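Local coordinates for cadherin-5 (Gallus gallus, PDB 3PPE), which mediates calcium-dependent, homophilic adhesion between endothelial cells and helps couple actin fibres to their junctions, at residues 102-107 / 193-198; 126-131 / 142-147. One frame throughout, in Å; residues are numbered along the deposited sequence.

Both contacts tie the two sheets of the second extracellular cadherin domain together, and contact 2 lies within the chain loop that contact 1 closes. Strands 103-104 and 122-129 are neighbours in one sheet, joined through the backbone of Ile103 with Glu129 and Val105 with Thr127, while strands 194-202 and 142-148 belong to the facing sheet. Each contact is partly buried. Contact 1 has Phe104 and Ala195 inside, with Lys107 and its waters at the surface; its polar links centre on backbone carbonyls where the chain changes sheets. Contact 2 is mainly apolar apart from one tyrosine hydroxyl, and ends in a calcium-binding carboxylate at the junction with the first domain.

Contact 1. Residues 102-107 / 193-198; sequences PIFVQK and STATVI
The carbonyl oxygen of Lys107 is gripped twice: Thr196 N donates to Lys107 O at 3.1 Å with an almost straight N-H (173°), and a water that also meets Thr196 OG1 donates to it. This pairing lies in the Ig-like β-sandwich of the second cadherin domain, where residues 102-107 carry the chain from one sheet to the other. Beyond Lys107, strand 108-114 runs parallel to 194-202, and the backbone bond of Thr196 with Phe109 continues the pairing. On the way across, Phe104 turns its ring into the sandwich, with CG anti to its own carbonyl carbon (chi1 -79°). Ala195 lies over one ring face in a CH-pi contact, CB 4.0 Å from the centroid of the Phe104 ring and displaced toward the rim on the CG side. A single methyl suits this place, since it lets the broad ring come close to the strand. At the ring's edge, Phe104 CE1 is 3.3 Å from Ser193 O. On the outer side, the long side chain of Lys107 reaches back by its amine to a second water, which donates to Thr194 O at 2.9 Å.

Contact 2. Residues 126-131 / 142-147; sequences VTAEDA and VTYQII. With CA (calcium ion), chain D.
Tyr144 reaches from its edge strand, 142-148, across the Ig-like β-sandwich of the second cadherin domain to residues 126-128 in the facing sheet. From CB, which points toward that segment, the ring is carried with CG anti to the carbonyl carbon (chi1 -63°). Tyr144 CD2 then lies 4.1 Å from Val126 CG2, the two side chains running past one another from opposite sides, and CE2 meets the CB of Ala128. At the tip, Tyr144 OH accepts from Ala128 N at 2.9 Å, with an N-H...O angle of 172° and the nitrogen in the plane of the ring. Tyrosine suits the site because its long side chain carries an acceptor beyond an apolar ring, far enough to reach the other sheet's backbone; a phenylalanine in its place would probably keep much of the packing but leave the Ala128 N-H without this partner. Val142, two residues earlier, packs with two branches: CG1 lies against Ala128 CB, while CG2 is 3.6 Å from Ala128 O and also touches Asp130 CB. Beyond that methylene, Asp130 joins Asn98, Asn100, Asp132, His139 and Asp184 around a calcium ion at the domain junction, chelating it through OD1 at 2.6 Å and OD2 at 2.4 Å.

Contact 1. Residues 102-107 / 193-198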
ATOM      1  N   PRO A 102      23.963 -14.349   4.888  1.00 13.74           N
ATOM      2  CA  PRO A 102      24.793 -14.352   6.117  1.00 13.30           C
ATOM      3  C   PRO A 102      26.256 -14.184   5.768  1.00 13.72           C
ATOM      4  O   PRO A 102      26.738 -14.735   4.726  1.00 13.22           O
ATOM      5  CB  PRO A 102      24.521 -15.740   6.733  1.00 11.86           C
ATOM      6  CG  PRO A 102      23.204 -16.192   6.032  1.00 11.93           C
ATOM      7  CD  PRO A 102      23.335 -15.659   4.645  1.00 13.73           C
ATOM      8  N   ILE A 103      26.962 -13.402   6.589  1.00 13.42           N
ATOM      9  CA  ILE A 103      28.401 -13.183   6.377  1.00 14.30           C
ATOM     10  C   ILE A 103      29.135 -13.551   7.655  1.00 13.74           C
ATOM     11  O   ILE A 103      28.732 -13.164   8.747  1.00 13.05           O
ATOM     12  CB  ILE A 103      28.731 -11.708   5.956  1.00 16.03           C
ATOM     13  CG1 ILE A 103      28.061 -11.339   4.618  1.00 16.30           C
ATOM     14  CG2 ILE A 103      30.247 -11.481   5.792  1.00 16.21           C
ATOM     15  CD1 ILE A 103      27.729  -9.875   4.564  1.00 19.37           C
ATOM     16  N   PHE A 104      30.207 -14.329   7.534  1.00 12.45           N
ATOM     17  CA  PHE A 104      30.930 -14.741   8.737  1.00 12.45           C
ATOM     18  C   PHE A 104      31.472 -13.565   9.515  1.00 13.03           C
ATOM     19  O   PHE A 104      31.680 -12.502   8.937  1.00 14.23           O
ATOM     20  CB  PHE A 104      31.992 -15.761   8.389  1.00 11.41           C
ATOM     21  CG  PHE A 104      31.415 -17.134   8.205  1.00 12.09           C
ATOM     22  CD1 PHE A 104      31.101 -17.601   6.935  1.00 10.45           C
ATOM     23  CD2 PHE A 104      31.125 -17.931   9.324  1.00 11.43           C
ATOM     24  CE1 PHE A 104      30.551 -18.902   6.753  1.00 10.99           C
ATOM     25  CE2 PHE A 104      30.551 -19.208   9.154  1.00 14.01           C
ATOM     26  CZ  PHE A 104      30.281 -19.679   7.848  1.00 10.10           C
ATOM     27  N   VAL A 105      31.705 -13.742  10.812  1.00 12.73           N
ATOM     28  CA  VAL A 105      32.215 -12.640  11.632  1.00 13.45           C
ATOM     29  C   VAL A 105      33.752 -12.515  11.601  1.00 13.48           C
ATOM     30  O   VAL A 105      34.279 -11.508  12.038  1.00 13.70           O
ATOM     31  CB  VAL A 105      31.689 -12.661  13.098  1.00 14.35           C
ATOM     32  CG1 VAL A 105      30.161 -12.556  13.142  1.00 15.55           C
ATOM     33  CG2 VAL A 105      32.177 -13.905  13.853  1.00 14.21           C
ATOM     34  N   GLN A 106      34.443 -13.515  11.055  1.00 13.72           N
ATOM     35  CA  GLN A 106      35.912 -13.542  10.938  1.00 14.83           C
ATOM     36  C   GLN A 106      36.186 -14.293   9.652  1.00 14.87           C
ATOM     37  O   GLN A 106      35.450 -15.210   9.304  1.00 13.96           O
ATOM     38  CB  GLN A 106      36.615 -14.367  12.060  1.00 14.46           C
ATOM     39  CG  GLN A 106      36.310 -13.929  13.470  1.00 16.89           C
ATOM     40  CD  GLN A 106      36.796 -14.853  14.537  1.00 15.71           C
ATOM     41  OE1 GLN A 106      37.764 -15.652  14.359  1.00 21.11           O
ATOM     42  NE2 GLN A 106      36.167 -14.742  15.680  1.00 18.01           N
ATOM     43  N   LYS A 107      37.264 -13.914   8.983  1.00 14.68           N
ATOM     44  CA  LYS A 107      37.784 -14.653   7.835  1.00 15.57           C
ATOM     45  C   LYS A 107      38.272 -16.075   8.183  1.00 15.40           C
ATOM     46  O   LYS A 107      38.025 -17.019   7.432  1.00 15.98           O
ATOM     47  CB  LYS A 107      38.967 -13.872   7.272  1.00 15.72           C
ATOM     48  CG  LYS A 107      39.444 -14.393   5.914  1.00 19.67           C
ATOM     49  CD  LYS A 107      38.449 -14.044   4.784  1.00 20.24           C
ATOM     50  CE  LYS A 107      39.183 -14.083   3.441  1.00 26.84           C
ATOM     51  NZ  LYS A 107      38.231 -14.168   2.282  1.00 30.13           N
ATOM     52  N   SER A 193      30.282 -15.272   2.452  1.00 28.43           N
ATOM     53  CA  SER A 193      29.458 -16.286   3.099  1.00 23.84           C
ATOM     54  C   SER A 193      30.231 -17.587   3.287  1.00 21.68           C
ATOM     55  O   SER A 193      29.652 -18.622   3.614  1.00 20.44           O
ATOM     56  CB  SER A 193      28.187 -16.542   2.287  1.00 24.03           C
ATOM     57  OG  SER A 193      27.256 -15.487   2.450  1.00 22.49           O
ATOM     58  N   THR A 194      31.544 -17.526   3.080  1.00 18.97           N
ATOM     59  CA  THR A 194      32.429 -18.630   3.434  1.00 18.27           C
ATOM     60  C   THR A 194      33.503 -18.181   4.419  1.00 16.27           C
ATOM     61  O   THR A 194      33.811 -16.993   4.518  1.00 15.65           O
ATOM     62  CB  THR A 194      33.106 -19.233   2.189  1.00 18.40           C
ATOM     63  OG1 THR A 194      33.947 -18.249   1.576  1.00 20.85           O
ATOM     64  CG2 THR A 194      32.060 -19.696   1.186  1.00 19.95           C
ATOM     65  N   ALA A 195      34.071 -19.139   5.145  1.00 14.09           N
ATOM     66  CA  ALA A 195      35.243 -18.879   5.972  1.00 12.06           C
ATOM     67  C   ALA A 195      36.081 -20.142   6.151  1.00 12.28           C
ATOM     68  O   ALA A 195      35.677 -21.230   5.739  1.00 12.63           O
ATOM     69  CB  ALA A 195      34.827 -18.320   7.323  1.00 10.49           C
ATOM     70  N   THR A 196      37.248 -19.989   6.768  1.00 12.15           N
ATOM     71  CA  THR A 196      38.128 -21.127   7.042  1.00 12.36           C
ATOM     72  C   THR A 196      38.185 -21.357   8.525  1.00 11.61           C
ATOM     73  O   THR A 196      38.223 -20.399   9.325  1.00 11.99           O
ATOM     74  CB  THR A 196      39.580 -20.816   6.527  1.00 13.45           C
ATOM     75  OG1 THR A 196      39.521 -20.492   5.134  1.00 16.44           O
ATOM     76  CG2 THR A 196      40.543 -21.983   6.680  1.00 12.06           C
ATOM     77  N   VAL A 197      38.211 -22.634   8.889  1.00 11.87           N
ATOM     78  CA  VAL A 197      38.433 -23.054  10.253  1.00 12.38           C
ATOM     79  C   VAL A 197      39.703 -23.890  10.281  1.00 12.62           C
ATOM     80  O   VAL A 197      39.775 -24.919   9.632  1.00 12.65           O
ATOM     81  CB  VAL A 197      37.288 -23.895  10.838  1.00 11.86           C
ATOM     82  CG1 VAL A 197      37.404 -23.937  12.355  1.00 10.51           C
ATOM     83  CG2 VAL A 197      35.924 -23.310  10.442  1.00 12.53           C
ATOM     84  N   ILE A 198      40.672 -23.424  11.044  1.00 12.73           N
ATOM     85  CA  ILE A 198      41.878 -24.198  11.304  1.00 13.71           C
ATOM     86  C   ILE A 198      41.660 -24.922  12.619  1.00 13.26           C
ATOM     87  O   ILE A 198      41.450 -24.302  13.666  1.00 13.13           O
ATOM     88  CB  ILE A 198      43.112 -23.296  11.348  1.00 13.74           C
ATOM     89  CG1 ILE A 198      43.307 -22.648   9.970  1.00 16.92           C
ATOM     90  CG2 ILE A 198      44.367 -24.119  11.709  1.00 13.55           C
ATOM     91  CD1 ILE A 198      44.123 -21.356  10.063  1.00 24.73           C
TER
HETATM   92  O   HOH W   1      38.925 -17.671   4.952  1.00 18.35           O
HETATM   93  O   HOH W   2      35.436 -14.825   3.453  1.00 50.85           O

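Contact 2. Residues 126-131 / 142-147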
ATOM      1  N   VAL A 126      31.475 -21.500  14.833  1.00 11.89           N
ATOM      2  CA  VAL A 126      31.599 -20.415  13.851  1.00 10.75           C
ATOM      3  C   VAL A 126      30.258 -19.649  13.856  1.00 11.12           C
ATOM      4  O   VAL A 126      29.232 -20.200  14.290  1.00 11.82           O
ATOM      5  CB  VAL A 126      32.027 -20.912  12.405  1.00  9.76           C
ATOM      6  CG1 VAL A 126      33.364 -21.697  12.475  1.00  8.67           C
ATOM      7  CG2 VAL A 126      30.941 -21.779  11.686  1.00  9.58           C
ATOM      8  N   THR A 127      30.257 -18.415  13.374  1.00 11.17           N
ATOM      9  CA  THR A 127      29.053 -17.571  13.384  1.00 12.44           C
ATOM     10  C   THR A 127      29.054 -16.700  12.147  1.00 12.23           C
ATOM     11  O   THR A 127      30.054 -16.033  11.866  1.00 11.35           O
ATOM     12  CB  THR A 127      29.049 -16.627  14.628  1.00 12.74           C
ATOM     13  OG1 THR A 127      29.214 -17.399  15.804  1.00 12.84           O
ATOM     14  CG2 THR A 127      27.713 -15.798  14.761  1.00 12.39           C
ATOM     15  N   ALA A 128      27.939 -16.713  11.418  1.00 12.15           N
ATOM     16  CA  ALA A 128      27.672 -15.738  10.367  1.00 12.50           C
ATOM     17  C   ALA A 128      26.419 -14.939  10.739  1.00 13.62           C
ATOM     18  O   ALA A 128      25.503 -15.476  11.395  1.00 13.66           O
ATOM     19  CB  ALA A 128      27.495 -16.435   9.022  1.00 11.84           C
ATOM     20  N   GLU A 129      26.397 -13.652  10.387  1.00 14.11           N
ATOM     21  CA  GLU A 129      25.268 -12.780  10.730  1.00 15.85           C
ATOM     22  C   GLU A 129      24.626 -12.338   9.433  1.00 14.30           C
ATOM     23  O   GLU A 129      25.296 -12.108   8.434  1.00 12.66           O
ATOM     24  CB  GLU A 129      25.702 -11.534  11.528  1.00 16.36           C
ATOM     25  CG  GLU A 129      26.540 -11.810  12.763  1.00 19.02           C
ATOM     26  CD  GLU A 129      27.133 -10.536  13.351  1.00 21.89           C
ATOM     27  OE1 GLU A 129      27.649  -9.661  12.582  1.00 30.11           O
ATOM     28  OE2 GLU A 129      27.082 -10.399  14.594  1.00 31.63           O
ATOM     29  N   ASP A 130      23.309 -12.266   9.459  1.00 14.27           N
ATOM     30  CA  ASP A 130      22.522 -11.910   8.289  1.00 13.84           C
ATOM     31  C   ASP A 130      21.831 -10.608   8.647  1.00 13.68           C
ATOM     32  O   ASP A 130      21.112 -10.554   9.648  1.00 12.71           O
ATOM     33  CB  ASP A 130      21.494 -13.000   8.048  1.00 13.21           C
ATOM     34  CG  ASP A 130      20.733 -12.811   6.755  1.00 14.31           C
ATOM     35  OD1 ASP A 130      20.114 -11.737   6.502  1.00 14.11           O
ATOM     36  OD2 ASP A 130      20.672 -13.782   6.018  1.00 12.79           O
ATOM     37  N   ALA A 131      22.031  -9.588   7.812  1.00 13.44           N
ATOM     38  CA  ALA A 131      21.577  -8.224   8.088  1.00 13.02           C
ATOM     39  C   ALA A 131      20.056  -7.996   7.912  1.00 12.83           C
ATOM     40  O   ALA A 131      19.538  -6.933   8.261  1.00 11.94           O
ATOM     41  CB  ALA A 131      22.355  -7.259   7.216  1.00 13.14           C
ATOM     42  N   VAL A 142      20.030 -18.369   9.757  1.00 13.82           N
ATOM     43  CA  VAL A 142      21.317 -18.770   9.184  1.00 12.64           C
ATOM     44  C   VAL A 142      21.448 -20.288   9.316  1.00 12.90           C
ATOM     45  O   VAL A 142      21.120 -20.849  10.354  1.00 13.68           O
ATOM     46  CB  VAL A 142      22.490 -18.096   9.925  1.00 13.25           C
ATOM     47  CG1 VAL A 142      23.858 -18.491   9.288  1.00 12.04           C
ATOM     48  CG2 VAL A 142      22.330 -16.508  10.030  1.00 13.14           C
ATOM     49  N   THR A 143      21.937 -20.940   8.265  1.00 13.02           N
ATOM     50  CA  THR A 143      22.263 -22.371   8.262  1.00 12.26           C
ATOM     51  C   THR A 143      23.725 -22.528   7.789  1.00 11.45           C
ATOM     52  O   THR A 143      24.269 -21.634   7.154  1.00 11.47           O
ATOM     53  CB  THR A 143      21.306 -23.209   7.316  1.00 12.03           C
ATOM     54  OG1 THR A 143      21.575 -22.870   5.963  1.00 10.42           O
ATOM     55  CG2 THR A 143      19.859 -22.919   7.609  1.00 12.76           C
ATOM     56  N   TYR A 144      24.371 -23.637   8.137  1.00 10.76           N
ATOM     57  CA  TYR A 144      25.802 -23.797   7.906  1.00 10.93           C
ATOM     58  C   TYR A 144      26.078 -25.149   7.242  1.00 11.36           C
ATOM     59  O   TYR A 144      25.408 -26.118   7.545  1.00  9.27           O
ATOM     60  CB  TYR A 144      26.535 -23.767   9.256  1.00 11.00           C
ATOM     61  CG  TYR A 144      26.420 -22.466  10.030  1.00  9.87           C
ATOM     62  CD1 TYR A 144      25.372 -22.254  10.922  1.00  9.49           C
ATOM     63  CD2 TYR A 144      27.343 -21.439   9.833  1.00  8.00           C
ATOM     64  CE1 TYR A 144      25.251 -21.039  11.646  1.00  9.21           C
ATOM     65  CE2 TYR A 144      27.238 -20.193  10.570  1.00  8.77           C
ATOM     66  CZ  TYR A 144      26.213 -20.034  11.467  1.00 11.25           C
ATOM     67  OH  TYR A 144      26.084 -18.862  12.162  1.00 10.76           O
ATOM     68  N   GLN A 145      27.112 -25.199   6.394  1.00 12.13           N
ATOM     69  CA  GLN A 145      27.530 -26.416   5.750  1.00 14.45           C
ATOM     70  C   GLN A 145      29.070 -26.407   5.735  1.00 13.42           C
ATOM     71  O   GLN A 145      29.693 -25.354   5.581  1.00 13.37           O
ATOM     72  CB  GLN A 145      26.916 -26.416   4.319  1.00 14.59           C
ATOM     73  CG  GLN A 145      27.261 -27.584   3.409  1.00 19.60           C
ATOM     74  CD  GLN A 145      26.659 -27.428   1.962  1.00 21.71           C
ATOM     75  OE1 GLN A 145      26.111 -26.355   1.580  1.00 29.93           O
ATOM     76  NE2 GLN A 145      26.799 -28.487   1.156  1.00 29.28           N
ATOM     77  N   ILE A 146      29.692 -27.562   5.941  1.00 12.74           N
ATOM     78  CA  ILE A 146      31.124 -27.692   5.659  1.00 12.69           C
ATOM     79  C   ILE A 146      31.261 -28.144   4.203  1.00 13.23           C
ATOM     80  O   ILE A 146      30.651 -29.141   3.798  1.00 12.71           O
ATOM     81  CB  ILE A 146      31.842 -28.670   6.616  1.00 12.77           C
ATOM     82  CG1 ILE A 146      31.777 -28.122   8.060  1.00 13.24           C
ATOM     83  CG2 ILE A 146      33.343 -28.882   6.178  1.00 12.37           C
ATOM     84  CD1 ILE A 146      32.344 -29.104   9.059  1.00 13.72           C
ATOM     85  N   ILE A 147      32.014 -27.382   3.409  1.00 13.60           N
ATOM     86  CA  ILE A 147      32.099 -27.663   1.983  1.00 14.83           C
ATOM     87  C   ILE A 147      33.500 -28.189   1.610  1.00 15.48           C
ATOM     88  O   ILE A 147      33.743 -28.607   0.475  1.00 16.39           O
ATOM     89  CB  ILE A 147      31.702 -26.410   1.106  1.00 15.36           C
ATOM     90  CG1 ILE A 147      32.625 -25.227   1.356  1.00 14.72           C
ATOM     91  CG2 ILE A 147      30.201 -25.978   1.315  1.00 13.83           C
ATOM     92  CD1 ILE A 147      32.271 -24.007   0.440  1.00 16.06           C
TER
HETATM   93 CA    CA D 402      18.896 -12.956   4.584  1.00 11.18          CA